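5'-Methylthioadenosine Nucleosidase (Arabidopsis thaliana, PDB 2H8G) belongs to the phosphorylase superfamily, forms a dimer of identical alpha/beta subunits built round a mixed beta-sheet, and holds adenine in a pocket. Local coordinates at residues N75-G80 / Q104-D109; I98-I103 / D211-P216. One frame throughout, in Å; residues are numbered along the deposited sequence.

Contact 1 of 2, residues N75-G80 / Q104-D109; sequences NVVCPG and QALKPD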
# COMPACT_ATOMS: atom_id res chain seq x y z
N ASN A 75 -22.13 2.06 3.71
CA ASN A 75 -21.35 2.17 2.50
C ASN A 75 -20.43 0.96 2.43
O ASN A 75 -19.86 0.55 3.44
CB ASN A 75 -20.51 3.46 2.51
CG ASN A 75 -21.37 4.71 2.41
OD1 ASN A 75 -21.27 5.62 3.24
ND2 ASN A 75 -22.20 4.77 1.38
N VAL A 76 -20.32 0.36 1.25
CA VAL A 76 -19.44 -0.79 1.06
C VAL A 76 -18.53 -0.44 -0.11
O VAL A 76 -19.01 -0.14 -1.20
CB VAL A 76 -20.23 -2.07 0.72
CG1 VAL A 76 -19.27 -3.22 0.48
CG2 VAL A 76 -21.17 -2.41 1.87
N VAL A 77 -17.22 -0.48 0.12
CA VAL A 77 -16.28 -0.15 -0.94
C VAL A 77 -15.35 -1.30 -1.25
O VAL A 77 -14.84 -1.98 -0.35
CB VAL A 77 -15.45 1.10 -0.56
CG1 VAL A 77 -16.39 2.27 -0.32
CG2 VAL A 77 -14.61 0.83 0.68
N CYS A 78 -15.14 -1.53 -2.55
CA CYS A 78 -14.28 -2.60 -3.03
C CYS A 78 -13.31 -2.03 -4.06
O CYS A 78 -13.68 -1.14 -4.83
CB CYS A 78 -15.11 -3.69 -3.70
SG CYS A 78 -16.42 -4.37 -2.68
N PRO A 79 -12.07 -2.54 -4.10
CA PRO A 79 -11.06 -2.07 -5.05
C PRO A 79 -11.45 -2.33 -6.50
O PRO A 79 -10.94 -1.70 -7.42
CB PRO A 79 -9.80 -2.82 -4.62
CG PRO A 79 -10.35 -4.09 -4.06
CD PRO A 79 -11.52 -3.61 -3.24
N GLY A 80 -12.36 -3.29 -6.70
CA GLY A 80 -12.83 -3.60 -8.04
C GLY A 80 -11.91 -4.44 -8.90
O GLY A 80 -10.89 -4.96 -8.43
N GLN A 104 -11.96 10.09 3.43
CA GLN A 104 -12.02 11.50 3.06
C GLN A 104 -13.32 11.92 2.37
O GLN A 104 -13.79 13.04 2.56
CB GLN A 104 -10.82 11.88 2.19
CG GLN A 104 -9.52 11.91 2.98
CD GLN A 104 -8.39 12.63 2.27
OE1 GLN A 104 -7.47 13.15 2.90
NE2 GLN A 104 -8.46 12.66 0.94
N ALA A 105 -13.90 11.02 1.59
CA ALA A 105 -15.13 11.34 0.89
C ALA A 105 -16.40 11.02 1.67
O ALA A 105 -17.35 11.81 1.67
CB ALA A 105 -15.16 10.61 -0.45
N LEU A 106 -16.42 9.87 2.35
CA LEU A 106 -17.59 9.43 3.09
C LEU A 106 -17.64 9.79 4.58
O LEU A 106 -18.70 9.73 5.20
CB LEU A 106 -17.76 7.92 2.92
CG LEU A 106 -17.68 7.43 1.47
CD1 LEU A 106 -17.89 5.92 1.41
CD2 LEU A 106 -18.72 8.15 0.61
N LYS A 107 -16.49 10.16 5.15
CA LYS A 107 -16.40 10.55 6.55
C LYS A 107 -17.20 9.63 7.48
O LYS A 107 -18.09 10.08 8.21
CB LYS A 107 -16.86 12.00 6.71
CG LYS A 107 -16.21 12.93 5.69
CD LYS A 107 -16.70 14.36 5.82
CE LYS A 107 -16.27 15.19 4.61
NZ LYS A 107 -16.92 14.71 3.36
N PRO A 108 -16.88 8.33 7.48
CA PRO A 108 -17.57 7.35 8.32
C PRO A 108 -17.23 7.51 9.80
O PRO A 108 -16.22 8.11 10.15
CB PRO A 108 -17.07 6.02 7.75
CG PRO A 108 -15.67 6.34 7.38
CD PRO A 108 -15.81 7.69 6.70
N ASP A 109 -18.09 6.97 10.66
CA ASP A 109 -17.86 7.03 12.09
C ASP A 109 -16.96 5.86 12.47
O ASP A 109 -16.19 5.93 13.43
CB ASP A 109 -19.17 6.92 12.86
CG ASP A 109 -20.12 8.06 12.56
OD1 ASP A 109 -19.72 9.23 12.74
OD2 ASP A 109 -21.27 7.79 12.15
O HOH W 1 -19.56 6.80 5.85
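Leu106, in the last turn of helix 92-106, lays one methyl group against two side chains of strand 72-78, and this apolar touch makes up the direct part of the contact. CD1 of Leu106 lies 3.8 Å from both CB and CG of Asn75, the latter being the amide carbon. CD1 of Leu106 is also 4.3 Å from CG1 of Val77, two residues further along the strand and on the same face. The leucine and asparagine side chains meet nearly head-on. In Leu106, CG stands beside the backbone N (chi1 -49°) and the chain beyond it is extended (chi2 -178°), which carries CD1 out to the strand. The area involved is small, 109 Å² over both sides, and no hydrogen bond passes directly between the segments.

Helix 92-106 is the helix of a beta-alpha-beta crossover from strand 72-78 to strand 110-119, with strand 28-32 lying between the two and parallel to both. Val30 accordingly touches both Asn75 and Leu106, while Leu64 of the antiparallel strand 63-69 meets Asn75, Val77 and Leu106.

The polar link is indirect. A water molecule donates to the backbone O of Leu106 at 3.1 Å and, in a weak bond of 3.3 Å, to OD1 of Asn75, so the amide oxygen and the helix-end carbonyl share one solvent molecule.

Bonds within the chain follow the helix end. Lys107 leaves helical geometry with positive phi (43°), and its NZ bends back to make a weak 3.4 Å hydrogen bond to O of Ala105. Beyond Pro108, which touches Val30, OD2 of Asp109 accepts from the backbone N atoms of Ser27 and Ser28, tying the loop before strand 110-119 to the start of strand 28-32.

Contact 2 of 2, residues I98-I103 / D211-P216; sequences ITFASI and DLLKIP
Leu213 pushes its CD1 methyl between Phe100 and Ile103, which lie one turn apart on helix 92-106. The tightest touch, CD1 of Leu213 to CG2 of Ile103 at 3.5 Å, is closer than usual for two carbons. On the ring side, CD1 of Leu213 lies 3.8 Å from CD1 of Phe100, the two side chains being roughly perpendicular. Ile215 adds a second contact to Ile103: CG1 of Ile215 is 3.7 Å from CG2 of Ile103, and the two side chains run antiparallel alongside one another. Phe100 reaches this group because its CG is turned away from the backbone N (chi1 176°).

Leu213 and Ile215 lie on either side of Lys214 in the turn that ends helix 203-212, a Schellman motif. Lys214 is its C-prime residue, with positive phi; N of Lys214 bonds to O of Asp211 at 3.1 Å, and N of Ile215 returns to O of Ala210.

Further out, Val209 touches both Phe100 and Ile103, and Ile111 of strand 110-119 meets Ile103 and Ile215. On the dimer side, the Phe100 ring meets Trp62 of the second subunit with planes at about 40°, and Leu60 of that subunit packs on Leu213.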
# COMPACT_ATOMS: atom_id res chain seq x y z
N ILE A 98 -8.33 2.66 -1.16
CA ILE A 98 -9.77 2.81 -1.03
C ILE A 98 -10.18 3.19 0.39
O ILE A 98 -11.18 3.86 0.60
CB ILE A 98 -10.54 1.54 -1.48
CG1 ILE A 98 -10.25 0.36 -0.55
CG2 ILE A 98 -10.16 1.20 -2.91
CD1 ILE A 98 -11.04 -0.89 -0.91
N THR A 99 -9.39 2.77 1.38
CA THR A 99 -9.69 3.13 2.76
C THR A 99 -9.46 4.64 2.91
O THR A 99 -10.29 5.35 3.49
CB THR A 99 -8.78 2.38 3.76
OG1 THR A 99 -9.00 0.98 3.63
CG2 THR A 99 -9.09 2.81 5.18
N PHE A 100 -8.35 5.12 2.37
CA PHE A 100 -8.01 6.54 2.44
C PHE A 100 -9.06 7.39 1.72
O PHE A 100 -9.59 8.34 2.29
CB PHE A 100 -6.64 6.78 1.80
CG PHE A 100 -6.24 8.23 1.75
CD1 PHE A 100 -5.81 8.89 2.89
CD2 PHE A 100 -6.32 8.94 0.55
CE1 PHE A 100 -5.47 10.24 2.85
CE2 PHE A 100 -5.98 10.29 0.50
CZ PHE A 100 -5.55 10.94 1.65
N ALA A 101 -9.36 7.03 0.47
CA ALA A 101 -10.34 7.79 -0.31
C ALA A 101 -11.74 7.75 0.30
O ALA A 101 -12.45 8.76 0.31
CB ALA A 101 -10.36 7.29 -1.75
N SER A 102 -12.14 6.58 0.79
CA SER A 102 -13.46 6.41 1.40
C SER A 102 -13.61 7.25 2.66
O SER A 102 -14.68 7.82 2.91
CB SER A 102 -13.69 4.93 1.74
OG SER A 102 -13.68 4.15 0.56
N ILE A 103 -12.55 7.32 3.46
CA ILE A 103 -12.60 8.11 4.69
C ILE A 103 -12.76 9.59 4.37
O ILE A 103 -13.59 10.28 4.97
CB ILE A 103 -11.32 7.93 5.53
CG1 ILE A 103 -11.28 6.52 6.12
CG2 ILE A 103 -11.26 8.98 6.65
CD1 ILE A 103 -10.00 6.19 6.86
N ASP A 211 -5.68 4.60 11.25
CA ASP A 211 -4.96 5.27 12.33
C ASP A 211 -4.50 6.66 11.89
O ASP A 211 -4.59 7.62 12.65
CB ASP A 211 -3.76 4.43 12.78
CG ASP A 211 -2.95 5.12 13.86
OD1 ASP A 211 -1.85 5.61 13.56
OD2 ASP A 211 -3.42 5.17 15.02
N LEU A 212 -4.01 6.77 10.65
CA LEU A 212 -3.55 8.06 10.15
C LEU A 212 -4.65 9.11 10.19
O LEU A 212 -4.41 10.27 10.50
CB LEU A 212 -3.05 7.96 8.71
CG LEU A 212 -1.73 7.26 8.38
CD1 LEU A 212 -1.45 7.44 6.90
CD2 LEU A 212 -0.60 7.85 9.21
N LEU A 213 -5.87 8.68 9.86
CA LEU A 213 -7.00 9.59 9.82
C LEU A 213 -7.89 9.52 11.05
O LEU A 213 -9.01 10.05 11.06
CB LEU A 213 -7.81 9.34 8.54
CG LEU A 213 -7.02 9.66 7.26
CD1 LEU A 213 -7.85 9.29 6.04
CD2 LEU A 213 -6.66 11.14 7.25
N LYS A 214 -7.39 8.86 12.09
CA LYS A 214 -8.08 8.72 13.36
C LYS A 214 -9.53 8.23 13.26
O LYS A 214 -10.43 8.81 13.87
CB LYS A 214 -8.04 10.05 14.12
CG LYS A 214 -6.64 10.46 14.57
CD LYS A 214 -6.10 9.49 15.61
CE LYS A 214 -4.86 10.04 16.29
NZ LYS A 214 -4.34 9.10 17.33
N ILE A 215 -9.74 7.16 12.51
CA ILE A 215 -11.07 6.58 12.35
C ILE A 215 -11.05 5.19 12.99
O ILE A 215 -10.18 4.38 12.68
CB ILE A 215 -11.46 6.42 10.87
CG1 ILE A 215 -11.37 7.77 10.15
CG2 ILE A 215 -12.88 5.86 10.76
CD1 ILE A 215 -12.27 8.84 10.74
N PRO A 216 -11.99 4.91 13.90
CA PRO A 216 -12.03 3.59 14.54
C PRO A 216 -12.19 2.49 13.49
O PRO A 216 -12.95 2.66 12.53
CB PRO A 216 -13.25 3.68 15.45
CG PRO A 216 -13.32 5.14 15.79
CD PRO A 216 -13.01 5.81 14.47

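In the fold
From the N terminus, strand 72-78 is the first element of either contact along the chain; helix 92-106 follows, and its end returns to the strand at contact 1, closing a loop with 23 residues between the segments. Contact 2 begins within that loop, at residues 98-103, and closes only at 211-216, after 107 intervening residues; the two loops therefore cross. Helix 92-106 serves both, joining strand 72-78 in contact 1 and the end of helix 203-212 in contact 2. The centres lie about 9 Å apart, and the two contacts touch directly: Val77 CG1 is 3.4 Å from Ser102 OG, and Pro108 CD is 3.8 Å from Ile103 CA.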